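Local coordinates for protein alkaline phosphatase D (Bacillus subtilis, PDB 2YEQ) that hydrolyses phosphate esters, acting as a phosphodiesterase whose active site holds iron(III) and calcium, at residues A[152-157]-A[380-385]; A[209-214]-A[508-513]; A[409-414]-A[460-465]; A[123-126]-A[131-134]. All blocks are in the same frame, centred on the assembly; numbering follows the deposited sequence.

How the contacts relate
Following the chain from the N terminus, contact 4 comes first, closing a short loop between strand 117-122 and helix 133-138. Contact 1 opens at 152-157 and contact 2 at 209-214; because contact 1 closes at 380-385 and contact 2 only at 508-513, the two cross. Contact 3, joining 409-414 to 460-465, follows contact 1 in series and is nested inside the loop closed by contact 2. Contacts 1 and 4 share the iron, contacts 1 and 2 a calcium, and contact 3 touches 1 and 4 through Ser-412 to Tyr-154 and Thr-411 to Gln-126. Contacts 1, 2 and 4 gather loops and helix 504-520 round the metals, while contact 3 joins loops of the two large sheets.

Contact 1 (A[152-157]-A[380-385]); sequences YIYEYG and DVHASW. With FE (Fe (III) ion), chain B; CA (calcium ion), chain C; EDO (1,2-ethanediol), chain U.
The iron(III) site of the phosphatase domain brings Tyr-154 and His-382 together from opposite directions, each touching the metal with one atom. Tyr-154 OH binds the iron at 2.0 Å and His-382 NE2 at 2.2 Å. These two atoms, Tyr-154 OH and His-382 NE2, are 3.2 Å apart, close because they share the metal and not through a hydrogen bond. His-382 NE2 lies at the edge of the Tyr-154 ring, near its plane. The imidazole meets the iron squarely, since the metal is almost equally far from His-382 CE1 (3.1 Å) and CD2 (3.2 Å). A phenol oxygen suits a hard ion such as iron(III), and its rigid ring carries the oxygen far from the backbone.

The domain belongs to the calcineurin-like metallophosphoesterases, in which loops at strand ends supply the metal ligands. Here 152-157 follows strand 145-148, while 380-385 leads from strand 374-378 into strand 384-390. The second loop serves both metals: with CG of Asp-380 anti to the backbone N (chi1 -174°), its OD1 reaches a calcium ion at 2.4 Å. Cys-124 and Asp-151 also bind the iron, and Asp-151 bridges to that calcium. Tyr-154 OH is further hydrogen-bonded to Ser-412 OG. At the far edge of the imidazole, His-382 ND1 gives a nearly straight hydrogen bond (175°) to O2 of a 1,2-ethanediol, probably from the crystallisation liquor, 3.0 Å away.

Contact 2 (A[209-214]-A[508-513]); sequences DDHEVE and FSHNKA. With CA (calcium ion), chain C; CA (calcium ion), chain D; NA (sodium ion), chain E; PO4 (phosphate ion), chain F.
His-211 and His-510 meet rim to rim beside the bound phosphate, an ion probably from the crystallisation liquor, their ring planes 27° apart. From CB of His-211, CG is set beside the backbone N (chi1 -75°), which carries the ring toward the helix. ND1 is hydrogen-bonded to Glu-155 OE1. CD2 faces the phosphate, 3.2 Å from its O2. CE1 packs 3.7 Å from His-510 CD2, and His-211 NE2 shares a hydrogen bond of 3.1 Å with His-510 NE2, for which either nitrogen could be the donor. A histidine suits this place because its two nitrogens can serve a carboxylate and a second ring. Were an alanine here instead, Glu-155 OE1 and His-510 NE2 would probably both lose a partner, and the His-510 ring be held less firmly. His-510 NE2 also makes a weak bond to phosphate O3 (3.2 Å); Arg-506 is the main polar partner of His-510, and its NH1 is hydrogen-bonded to the phosphate. Asp-210 bridges two calcium ions, with OD1 2.4 Å from one and OD2 2.3 Å from the other. Loop 209-214 emerges from strand 203-206 and packs Val-213 on helix 228-245; His-510 projects from the C-terminal helix 504-520.

Contact 3 (A[409-414]-A[460-465]); sequences SITSGG and PFVTEP
Gly-414 and Val-462 bring the two backbones nearest each other, their CA atoms 6.4 Å apart, where a type II beta turn from Thr-411 to Gly-414 faces an irregular loop. The turn is closed by Gly-414 N bonding to Thr-411 O at 3.0 Å. Val-462 carries the contact. With CG1 beside its backbone N (chi1 -65°), that methyl lies 3.9 Å from Ile-410 O, while CG2 rests 4.0 Å from Gly-414 C. Thr-411 adds its methyl alongside, CG2 lying 4.3 Å from Val-462 CB. A beta-branched valine suits the place, since its two methyls spread over two different parts of the turn.

The pairing joins the two large sheets of the calcineurin-like fold: 409-414 leaves strand 400-406 of one, and 460-465 follows strand 451-459 of the other. Both glycines have positive phi, at which a CB would press on the preceding carbonyl oxygen; in Gly-413 this is the usual choice for the third position of a type II turn. Inside the turn segment, Ser-409 OG donates to Ser-412 O at 2.7 Å, in the carbonyl plane and on a lone pair. Thr-411 OG1 is hydrogen-bonded to Gln-126 O, and Gly-414 O to Arg-440 NH1. Asn-415 links the two loops from next door, its OD1 bonding to Val-462 N and its ND2 to Thr-463 OG1.

Contact 4 (A[123-126]-A[131-134]); sequences SCQQ and YYTA. With FE (Fe (III) ion), chain B.
Tyr-132 and Gln-125 form the tight part of this contact, their side chains crossing at about a right angle. Tyr-132 OH donates a hydrogen bond of 2.7 Å to the backbone oxygen Gln-125 O, which it meets in the carbonyl plane at a C=O...donor angle of 157°. Beside that bond, Gln-125 CB packs 3.9 Å from Tyr-132 CE1, and Gln-125 CG lies 3.9 Å from Tyr-132 OH. A tyrosine suits the spot because it offers a flat hydrocarbon flank and a hydroxyl at its far end. A phenylalanine in its place would probably leave Gln-125 O without this donor and the loop less firmly fixed.

The short loop links strand 117-122 to helix 133-138, with Tyr-132 at the N-cap position, and it carries an iron ligand: Cys-124 SG binds the metal at 2.5 Å. Gln-125 stands with CG between the backbone N and the carbonyl carbon (chi1 56°), and its extended chain takes the amide away from the Tyr-132 ring, to where OE1 bonds to Tyr-135 OH and His-148 NE2, and NE2 to Tyr-152 O. Arg-169 makes a cation-pi contact with the Tyr-132 ring.

Looser is the side of Gln-126, whose CB points away from 131-134; the residue comes nearest through its backbone, Gln-126 C lying 4.4 Å from Tyr-132 OH. Tyr-131 also points away from 123-126 and is partly exposed to solvent.

Contact 1 (A[152-157]-A[380-385])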
loop_
_atom_site.group_PDB
_atom_site.type_symbol
_atom_site.label_atom_id
_atom_site.label_comp_id
_atom_site.label_asym_id
_atom_site.label_seq_id
_atom_site.Cartn_x
_atom_site.Cartn_y
_atom_site.Cartn_z
ATOM N N TYR A 152 -0.715 0.835 6.177
ATOM C CA TYR A 152 0.461 1.594 6.576
ATOM C C TYR A 152 0.543 1.781 8.092
ATOM O O TYR A 152 1.651 1.829 8.641
ATOM C CB TYR A 152 0.450 2.934 5.881
ATOM C CG TYR A 152 1.715 3.741 6.006
ATOM C CD1 TYR A 152 1.978 4.484 7.150
ATOM C CD2 TYR A 152 2.637 3.802 4.954
ATOM C CE1 TYR A 152 3.141 5.262 7.261
ATOM C CE2 TYR A 152 3.816 4.587 5.060
ATOM C CZ TYR A 152 4.051 5.308 6.221
ATOM O OH TYR A 152 5.187 6.070 6.343
ATOM N N ILE A 153 -0.614 1.929 8.754
ATOM C CA ILE A 153 -0.717 1.781 10.208
ATOM C C ILE A 153 -1.778 0.745 10.529
ATOM O O ILE A 153 -2.557 0.390 9.647
ATOM C CB ILE A 153 -1.115 3.095 10.931
ATOM C CG1 ILE A 153 -2.519 3.559 10.498
ATOM C CG2 ILE A 153 -0.065 4.193 10.691
ATOM C CD1 ILE A 153 -3.156 4.595 11.451
ATOM N N TYR A 154 -1.764 0.243 11.769
ATOM C CA TYR A 154 -2.836 -0.573 12.322
ATOM C C TYR A 154 -3.383 0.197 13.539
ATOM O O TYR A 154 -2.656 0.994 14.156
ATOM C CB TYR A 154 -2.366 -1.981 12.725
ATOM C CG TYR A 154 -2.092 -2.888 11.534
ATOM C CD1 TYR A 154 -1.013 -2.633 10.668
ATOM C CD2 TYR A 154 -2.930 -3.951 11.242
ATOM C CE1 TYR A 154 -0.763 -3.429 9.566
ATOM C CE2 TYR A 154 -2.694 -4.778 10.131
ATOM C CZ TYR A 154 -1.620 -4.496 9.285
ATOM O OH TYR A 154 -1.355 -5.292 8.208
ATOM N N GLU A 155 -4.640 -0.073 13.870
ATOM C CA GLU A 155 -5.412 0.735 14.822
ATOM C C GLU A 155 -5.457 0.204 16.233
ATOM O O GLU A 155 -5.932 0.896 17.156
ATOM C CB GLU A 155 -6.839 0.906 14.280
ATOM C CG GLU A 155 -7.778 -0.304 14.534
ATOM C CD GLU A 155 -7.706 -1.370 13.444
ATOM O OE1 GLU A 155 -6.729 -1.360 12.651
ATOM O OE2 GLU A 155 -8.609 -2.247 13.401
ATOM N N TYR A 156 -4.990 -1.023 16.419
ATOM C CA TYR A 156 -5.163 -1.747 17.660
ATOM C C TYR A 156 -4.458 -1.142 18.877
ATOM O O TYR A 156 -3.528 -0.350 18.746
ATOM C CB TYR A 156 -4.693 -3.186 17.496
ATOM C CG TYR A 156 -5.496 -3.957 16.471
ATOM C CD1 TYR A 156 -6.786 -4.376 16.757
ATOM C CD2 TYR A 156 -4.974 -4.246 15.210
ATOM C CE1 TYR A 156 -7.536 -5.064 15.824
ATOM C CE2 TYR A 156 -5.715 -4.920 14.268
ATOM C CZ TYR A 156 -6.998 -5.311 14.568
ATOM O OH TYR A 156 -7.738 -5.986 13.632
ATOM N N GLY A 157 -4.975 -1.493 20.051
ATOM C CA GLY A 157 -4.252 -1.368 21.300
ATOM C C GLY A 157 -3.213 -2.468 21.384
ATOM O O GLY A 157 -3.068 -3.270 20.454
ATOM N N ASP A 380 -2.619 -6.784 1.337
ATOM C CA ASP A 380 -3.697 -7.261 2.243
ATOM C C ASP A 380 -3.541 -8.641 2.836
ATOM O O ASP A 380 -3.827 -8.838 4.023
ATOM C CB ASP A 380 -5.098 -7.089 1.613
ATOM C CG ASP A 380 -6.235 -7.445 2.602
ATOM O OD1 ASP A 380 -6.439 -6.702 3.608
ATOM O OD2 ASP A 380 -6.876 -8.501 2.365
ATOM N N VAL A 381 -3.041 -9.593 2.053
ATOM C CA VAL A 381 -3.110 -10.999 2.438
ATOM C C VAL A 381 -1.892 -11.527 3.162
ATOM O O VAL A 381 -1.877 -12.671 3.584
ATOM C CB VAL A 381 -3.522 -11.919 1.225
ATOM C CG1 VAL A 381 -4.810 -11.370 0.558
ATOM C CG2 VAL A 381 -2.365 -12.093 0.219
ATOM N N HIS A 382 -0.897 -10.674 3.368
ATOM C CA HIS A 382 0.254 -10.995 4.237
ATOM C C HIS A 382 1.062 -12.211 3.732
ATOM O O HIS A 382 1.612 -12.972 4.504
ATOM C CB HIS A 382 -0.178 -11.212 5.696
ATOM C CG HIS A 382 -0.903 -10.039 6.319
ATOM N ND1 HIS A 382 -1.488 -10.130 7.564
ATOM C CD2 HIS A 382 -1.126 -8.774 5.893
ATOM C CE1 HIS A 382 -2.050 -8.974 7.873
ATOM N NE2 HIS A 382 -1.850 -8.126 6.886
ATOM N N ALA A 383 1.099 -12.380 2.424
ATOM C CA ALA A 383 1.863 -13.455 1.783
ATOM C C ALA A 383 1.948 -13.139 0.309
ATOM O O ALA A 383 1.170 -12.350 -0.246
ATOM C CB ALA A 383 1.240 -14.847 2.035
ATOM N N SER A 384 2.967 -13.692 -0.330
ATOM C CA SER A 384 3.186 -13.433 -1.734
ATOM C C SER A 384 2.457 -14.455 -2.574
ATOM O O SER A 384 2.522 -15.642 -2.294
ATOM C CB SER A 384 4.690 -13.519 -2.057
ATOM O OG SER A 384 5.388 -12.409 -1.554
ATOM N N TRP A 385 1.810 -13.975 -3.625
ATOM C CA TRP A 385 1.185 -14.820 -4.636
ATOM C C TRP A 385 1.433 -14.208 -6.019
ATOM O O TRP A 385 1.716 -13.025 -6.146
ATOM C CB TRP A 385 -0.340 -14.930 -4.423
ATOM C CG TRP A 385 -0.819 -15.385 -3.075
ATOM C CD1 TRP A 385 -0.924 -14.626 -1.950
ATOM C CD2 TRP A 385 -1.338 -16.676 -2.727
ATOM N NE1 TRP A 385 -1.442 -15.361 -0.918
ATOM C CE2 TRP A 385 -1.722 -16.619 -1.362
ATOM C CE3 TRP A 385 -1.507 -17.882 -3.428
ATOM C CZ2 TRP A 385 -2.245 -17.712 -0.677
ATOM C CZ3 TRP A 385 -2.022 -18.976 -2.740
ATOM C CH2 TRP A 385 -2.393 -18.878 -1.374
HETATM FE FE FE B . -2.521 -6.059 6.781
HETATM CA CA CA C . -5.788 -4.858 4.929
HETATM C C1 EDO U . -1.837 -13.629 11.430
HETATM O O1 EDO U . -1.199 -13.207 12.658
HETATM C C2 EDO U . -2.052 -12.443 10.488
HETATM O O2 EDO U . -1.525 -12.670 9.164
HETATM O O HOH W 1 -3.788 -4.204 3.451
#

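Contact 2 (A[209-214]-A[508-513])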
loop_
_atom_site.group_PDB
_atom_site.type_symbol
_atom_site.label_atom_id
_atom_site.label_comp_id
_atom_site.label_asym_id
_atom_site.label_seq_id
_atom_site.Cartn_x
_atom_site.Cartn_y
_atom_site.Cartn_z
ATOM N N ASP A 209 -5.665 0.889 2.756
ATOM C CA ASP A 209 -6.630 -0.202 2.833
ATOM C C ASP A 209 -7.443 0.003 4.120
ATOM O O ASP A 209 -7.813 1.150 4.414
ATOM C CB ASP A 209 -5.972 -1.594 2.760
ATOM C CG ASP A 209 -6.999 -2.720 2.530
ATOM O OD1 ASP A 209 -7.994 -2.492 1.779
ATOM O OD2 ASP A 209 -6.825 -3.828 3.155
ATOM N N ASP A 210 -7.717 -1.047 4.881
ATOM C CA ASP A 210 -8.669 -0.916 6.017
ATOM C C ASP A 210 -8.052 -0.387 7.289
ATOM O O ASP A 210 -8.679 0.420 7.976
ATOM C CB ASP A 210 -9.442 -2.215 6.327
ATOM C CG ASP A 210 -8.570 -3.439 6.432
ATOM O OD1 ASP A 210 -7.436 -3.446 5.865
ATOM O OD2 ASP A 210 -9.006 -4.422 7.079
ATOM N N HIS A 211 -6.829 -0.827 7.606
ATOM C CA HIS A 211 -6.259 -0.556 8.904
ATOM C C HIS A 211 -5.789 0.871 9.139
ATOM O O HIS A 211 -5.521 1.239 10.287
ATOM C CB HIS A 211 -5.186 -1.563 9.242
ATOM C CG HIS A 211 -5.716 -2.908 9.632
ATOM N ND1 HIS A 211 -6.379 -3.135 10.824
ATOM C CD2 HIS A 211 -5.623 -4.113 9.016
ATOM C CE1 HIS A 211 -6.654 -4.426 10.928
ATOM N NE2 HIS A 211 -6.225 -5.037 9.835
ATOM N N GLU A 212 -5.750 1.694 8.088
ATOM C CA GLU A 212 -5.601 3.125 8.281
ATOM C C GLU A 212 -6.815 3.734 9.046
ATOM O O GLU A 212 -6.718 4.855 9.539
ATOM C CB GLU A 212 -5.474 3.819 6.946
ATOM C CG GLU A 212 -4.063 3.700 6.362
ATOM C CD GLU A 212 -3.820 2.496 5.443
ATOM O OE1 GLU A 212 -4.623 1.524 5.381
ATOM O OE2 GLU A 212 -2.743 2.533 4.771
ATOM N N VAL A 213 -7.950 3.013 9.063
ATOM C CA VAL A 213 -9.120 3.395 9.882
ATOM C C VAL A 213 -9.432 2.325 10.884
ATOM O O VAL A 213 -9.196 2.497 12.085
ATOM C CB VAL A 213 -10.356 3.730 9.048
ATOM C CG1 VAL A 213 -11.441 4.406 9.988
ATOM C CG2 VAL A 213 -10.004 4.631 7.875
ATOM N N GLU A 214 -9.971 1.206 10.410
ATOM C CA GLU A 214 -10.293 0.090 11.281
ATOM C C GLU A 214 -10.472 -1.150 10.437
ATOM O O GLU A 214 -10.962 -1.060 9.313
ATOM C CB GLU A 214 -11.588 0.337 12.113
ATOM C CG GLU A 214 -11.837 -0.814 13.137
ATOM C CD GLU A 214 -13.180 -0.744 13.934
ATOM O OE1 GLU A 214 -14.185 -0.310 13.341
ATOM O OE2 GLU A 214 -13.194 -1.187 15.131
ATOM N N PHE A 508 -9.032 -15.322 11.889
ATOM C CA PHE A 508 -9.145 -15.744 13.275
ATOM C C PHE A 508 -8.364 -14.826 14.209
ATOM O O PHE A 508 -8.843 -14.485 15.296
ATOM C CB PHE A 508 -8.654 -17.176 13.444
ATOM C CG PHE A 508 -8.767 -17.685 14.845
ATOM C CD1 PHE A 508 -10.018 -17.965 15.399
ATOM C CD2 PHE A 508 -7.631 -17.874 15.626
ATOM C CE1 PHE A 508 -10.136 -18.436 16.714
ATOM C CE2 PHE A 508 -7.739 -18.347 16.942
ATOM C CZ PHE A 508 -8.998 -18.628 17.479
ATOM N N SER A 509 -7.175 -14.427 13.774
ATOM C CA SER A 509 -6.312 -13.602 14.591
ATOM C C SER A 509 -6.865 -12.173 14.723
ATOM O O SER A 509 -6.780 -11.580 15.801
ATOM C CB SER A 509 -4.892 -13.606 14.030
ATOM O OG SER A 509 -4.031 -12.949 14.921
ATOM N N HIS A 510 -7.452 -11.635 13.654
ATOM C CA HIS A 510 -8.160 -10.360 13.736
ATOM C C HIS A 510 -9.427 -10.442 14.623
ATOM O O HIS A 510 -9.789 -9.453 15.270
ATOM C CB HIS A 510 -8.558 -9.871 12.358
ATOM C CG HIS A 510 -7.423 -9.316 11.555
ATOM N ND1 HIS A 510 -6.536 -10.115 10.868
ATOM C CD2 HIS A 510 -7.046 -8.042 11.313
ATOM C CE1 HIS A 510 -5.664 -9.355 10.230
ATOM N NE2 HIS A 510 -5.954 -8.092 10.477
ATOM N N ASN A 511 -10.099 -11.596 14.644
ATOM C CA ASN A 511 -11.292 -11.762 15.495
ATOM C C ASN A 511 -10.917 -11.911 16.973
ATOM O O ASN A 511 -11.610 -11.405 17.843
ATOM C CB ASN A 511 -12.155 -12.944 15.027
ATOM C CG ASN A 511 -12.793 -12.701 13.670
ATOM O OD1 ASN A 511 -13.075 -11.561 13.288
ATOM N ND2 ASN A 511 -13.003 -13.780 12.919
ATOM N N LYS A 512 -9.815 -12.598 17.250
ATOM C CA LYS A 512 -9.257 -12.643 18.610
ATOM C C LYS A 512 -8.907 -11.245 19.118
ATOM O O LYS A 512 -9.142 -10.938 20.282
ATOM C CB LYS A 512 -8.009 -13.525 18.661
ATOM C CG LYS A 512 -8.312 -15.003 18.731
ATOM C CD LYS A 512 -8.782 -15.430 20.132
ATOM C CE LYS A 512 -10.139 -16.141 20.092
ATOM N NZ LYS A 512 -10.419 -16.867 21.362
ATOM N N ALA A 513 -8.359 -10.399 18.241
ATOM C CA ALA A 513 -8.039 -9.021 18.602
ATOM C C ALA A 513 -9.301 -8.300 19.065
ATOM O O ALA A 513 -9.313 -7.698 20.136
ATOM C CB ALA A 513 -7.394 -8.265 17.427
HETATM CA CA CA C . -5.788 -4.858 4.929
HETATM CA CA CA D . -8.561 -6.637 7.408
HETATM NA NA NA E . -11.925 -2.241 16.754
HETATM P P PO4 F . -5.181 -7.244 6.980
HETATM O O1 PO4 F . -5.603 -8.666 6.996
HETATM O O2 PO4 F . -6.259 -6.234 6.722
HETATM O O3 PO4 F . -4.223 -6.924 8.109
HETATM O O4 PO4 F . -4.370 -6.979 5.676
HETATM O O HOH W 2 -13.623 -1.540 17.983
HETATM O O HOH W 3 -13.148 -3.990 15.933
HETATM O O HOH W 4 -10.251 -3.007 15.458
HETATM O O HOH W 1 -3.788 -4.204 3.451
HETATM O O HOH W 5 -8.114 -8.771 7.875
#

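Contact 3 (A[409-414]-A[460-465])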
loop_
_atom_site.group_PDB
_atom_site.type_symbol
_atom_site.label_atom_id
_atom_site.label_comp_id
_atom_site.label_asym_id
_atom_site.label_seq_id
_atom_site.Cartn_x
_atom_site.Cartn_y
_atom_site.Cartn_z
ATOM N N SER A 409 3.546 -9.012 3.204
ATOM C CA SER A 409 3.559 -7.895 4.128
ATOM C C SER A 409 5.004 -7.540 4.543
ATOM O O SER A 409 5.884 -8.412 4.561
ATOM C CB SER A 409 2.788 -8.302 5.353
ATOM O OG SER A 409 3.192 -9.586 5.807
ATOM N N ILE A 410 5.209 -6.269 4.869
ATOM C CA ILE A 410 6.471 -5.771 5.443
ATOM C C ILE A 410 6.750 -6.466 6.762
ATOM O O ILE A 410 7.887 -6.896 7.013
ATOM C CB ILE A 410 6.410 -4.244 5.604
ATOM C CG1 ILE A 410 6.403 -3.565 4.239
ATOM C CG2 ILE A 410 7.527 -3.714 6.515
ATOM C CD1 ILE A 410 7.815 -3.484 3.519
ATOM N N THR A 411 5.727 -6.581 7.628
ATOM C CA THR A 411 5.833 -7.331 8.881
ATOM C C THR A 411 4.604 -8.137 9.326
ATOM O O THR A 411 4.740 -9.063 10.102
ATOM C CB THR A 411 6.087 -6.370 10.073
ATOM O OG1 THR A 411 5.131 -5.301 10.004
ATOM C CG2 THR A 411 7.546 -5.823 10.034
ATOM N N SER A 412 3.403 -7.746 8.911
ATOM C CA SER A 412 2.175 -8.324 9.504
ATOM C C SER A 412 2.203 -9.826 9.377
ATOM O O SER A 412 2.482 -10.364 8.295
ATOM C CB SER A 412 0.916 -7.776 8.829
ATOM O OG SER A 412 0.925 -6.375 8.840
ATOM N N GLY A 413 1.999 -10.489 10.510
ATOM C CA GLY A 413 1.958 -11.941 10.575
ATOM C C GLY A 413 3.216 -12.580 11.115
ATOM O O GLY A 413 3.202 -13.742 11.509
ATOM N N GLY A 414 4.307 -11.823 11.185
ATOM C CA GLY A 414 5.514 -12.346 11.822
ATOM C C GLY A 414 6.428 -13.064 10.836
ATOM O O GLY A 414 6.406 -12.784 9.634
ATOM N N PRO A 460 14.095 -14.127 5.991
ATOM C CA PRO A 460 13.677 -15.237 6.819
ATOM C C PRO A 460 12.920 -14.846 8.105
ATOM O O PRO A 460 12.177 -15.673 8.629
ATOM C CB PRO A 460 15.000 -15.920 7.188
ATOM C CG PRO A 460 16.042 -14.879 6.970
ATOM C CD PRO A 460 15.561 -14.110 5.814
ATOM N N PHE A 461 13.126 -13.635 8.629
ATOM C CA PHE A 461 12.531 -13.247 9.924
ATOM C C PHE A 461 12.474 -11.732 10.067
ATOM O O PHE A 461 13.199 -11.017 9.390
ATOM C CB PHE A 461 13.283 -13.884 11.118
ATOM C CG PHE A 461 14.761 -13.516 11.187
ATOM C CD1 PHE A 461 15.170 -12.295 11.720
ATOM C CD2 PHE A 461 15.731 -14.379 10.694
ATOM C CE1 PHE A 461 16.529 -11.933 11.775
ATOM C CE2 PHE A 461 17.095 -14.033 10.741
ATOM C CZ PHE A 461 17.490 -12.805 11.287
ATOM N N VAL A 462 11.567 -11.276 10.927
ATOM C CA VAL A 462 11.416 -9.861 11.284
ATOM C C VAL A 462 11.344 -9.672 12.816
ATOM O O VAL A 462 11.333 -8.537 13.290
ATOM C CB VAL A 462 10.158 -9.204 10.603
ATOM C CG1 VAL A 462 10.303 -9.162 9.113
ATOM C CG2 VAL A 462 8.854 -9.910 10.995
ATOM N N THR A 463 11.326 -10.754 13.586
ATOM C CA THR A 463 11.203 -10.677 15.039
ATOM C C THR A 463 12.519 -10.218 15.702
ATOM O O THR A 463 12.518 -9.824 16.864
ATOM C CB THR A 463 10.753 -12.031 15.658
ATOM O OG1 THR A 463 11.568 -13.105 15.153
ATOM C CG2 THR A 463 9.298 -12.319 15.346
ATOM N N GLU A 464 13.620 -10.310 14.953
ATOM C CA GLU A 464 14.910 -9.720 15.314
ATOM C C GLU A 464 15.321 -8.809 14.172
ATOM O O GLU A 464 15.012 -9.085 13.014
ATOM C CB GLU A 464 15.995 -10.785 15.482
ATOM C CG GLU A 464 15.647 -11.942 16.383
ATOM C CD GLU A 464 15.397 -11.523 17.827
ATOM O OE1 GLU A 464 15.923 -10.482 18.277
ATOM O OE2 GLU A 464 14.664 -12.249 18.523
ATOM N N PRO A 465 15.983 -7.698 14.479
ATOM C CA PRO A 465 16.550 -6.867 13.423
ATOM C C PRO A 465 17.636 -7.621 12.648
ATOM O O PRO A 465 18.190 -8.602 13.159
ATOM C CB PRO A 465 17.182 -5.695 14.183
ATOM C CG PRO A 465 16.763 -5.827 15.567
ATOM C CD PRO A 465 16.371 -7.226 15.811
#

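Contact 4 (A[123-126]-A[131-134])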
loop_
_atom_site.group_PDB
_atom_site.type_symbol
_atom_site.label_atom_id
_atom_site.label_comp_id
_atom_site.label_asym_id
_atom_site.label_seq_id
_atom_site.Cartn_x
_atom_site.Cartn_y
_atom_site.Cartn_z
ATOM N N SER A 123 3.045 -3.283 1.468
ATOM C CA SER A 123 1.831 -3.129 2.277
ATOM C C SER A 123 2.058 -3.759 3.620
ATOM O O SER A 123 3.020 -4.509 3.805
ATOM C CB SER A 123 0.657 -3.823 1.570
ATOM O OG SER A 123 0.860 -5.216 1.548
ATOM N N CYS A 124 1.168 -3.470 4.572
ATOM C CA CYS A 124 0.991 -4.301 5.772
ATOM C C CYS A 124 2.214 -4.371 6.704
ATOM O O CYS A 124 2.975 -5.368 6.776
ATOM C CB CYS A 124 0.446 -5.695 5.414
ATOM S SG CYS A 124 -1.255 -5.677 4.649
ATOM N N GLN A 125 2.351 -3.313 7.488
ATOM C CA GLN A 125 3.520 -3.129 8.337
ATOM C C GLN A 125 3.191 -3.029 9.830
ATOM O O GLN A 125 3.661 -2.118 10.506
ATOM C CB GLN A 125 4.310 -1.907 7.866
ATOM C CG GLN A 125 3.548 -0.595 7.782
ATOM C CD GLN A 125 4.173 0.367 6.839
ATOM O OE1 GLN A 125 4.726 -0.029 5.795
ATOM N NE2 GLN A 125 4.072 1.657 7.158
ATOM N N GLN A 126 2.440 -4.001 10.332
ATOM C CA GLN A 126 2.038 -4.033 11.740
ATOM C C GLN A 126 3.314 -3.821 12.586
ATOM O O GLN A 126 4.206 -4.650 12.598
ATOM C CB GLN A 126 1.361 -5.357 12.103
ATOM C CG GLN A 126 0.111 -5.258 12.986
ATOM C CD GLN A 126 0.406 -4.896 14.456
ATOM O OE1 GLN A 126 1.303 -4.136 14.722
ATOM N NE2 GLN A 126 -0.372 -5.455 15.406
ATOM N N TYR A 131 10.392 -5.886 13.113
ATOM C CA TYR A 131 11.226 -4.760 12.727
ATOM C C TYR A 131 11.097 -4.518 11.237
ATOM O O TYR A 131 10.776 -5.435 10.463
ATOM C CB TYR A 131 12.697 -5.007 13.223
ATOM C CG TYR A 131 12.695 -5.010 14.735
ATOM C CD1 TYR A 131 12.672 -3.810 15.457
ATOM C CD2 TYR A 131 12.554 -6.198 15.443
ATOM C CE1 TYR A 131 12.591 -3.803 16.849
ATOM C CE2 TYR A 131 12.453 -6.204 16.816
ATOM C CZ TYR A 131 12.468 -5.000 17.516
ATOM O OH TYR A 131 12.336 -5.032 18.872
ATOM N N TYR A 132 11.313 -3.271 10.852
ATOM C CA TYR A 132 11.220 -2.797 9.484
ATOM C C TYR A 132 12.525 -2.973 8.660
ATOM O O TYR A 132 12.871 -2.169 7.794
ATOM C CB TYR A 132 10.763 -1.337 9.474
ATOM C CG TYR A 132 9.312 -1.088 9.964
ATOM C CD1 TYR A 132 8.395 -2.130 10.139
ATOM C CD2 TYR A 132 8.873 0.213 10.196
ATOM C CE1 TYR A 132 7.077 -1.871 10.581
ATOM C CE2 TYR A 132 7.584 0.481 10.614
ATOM C CZ TYR A 132 6.685 -0.555 10.813
ATOM O OH TYR A 132 5.402 -0.237 11.225
ATOM N N THR A 133 13.173 -4.098 8.869
ATOM C CA THR A 133 14.330 -4.498 8.059
ATOM C C THR A 133 14.029 -4.430 6.557
ATOM O O THR A 133 14.889 -4.038 5.758
ATOM C CB THR A 133 14.732 -5.902 8.427
ATOM O OG1 THR A 133 14.682 -6.031 9.851
ATOM C CG2 THR A 133 16.157 -6.253 7.889
ATOM N N ALA A 134 12.795 -4.767 6.154
ATOM C CA ALA A 134 12.437 -4.672 4.739
ATOM C C ALA A 134 12.730 -3.304 4.162
ATOM O O ALA A 134 13.194 -3.196 3.017
ATOM C CB ALA A 134 10.935 -5.062 4.477
HETATM FE FE FE B . -2.521 -6.059 6.781
#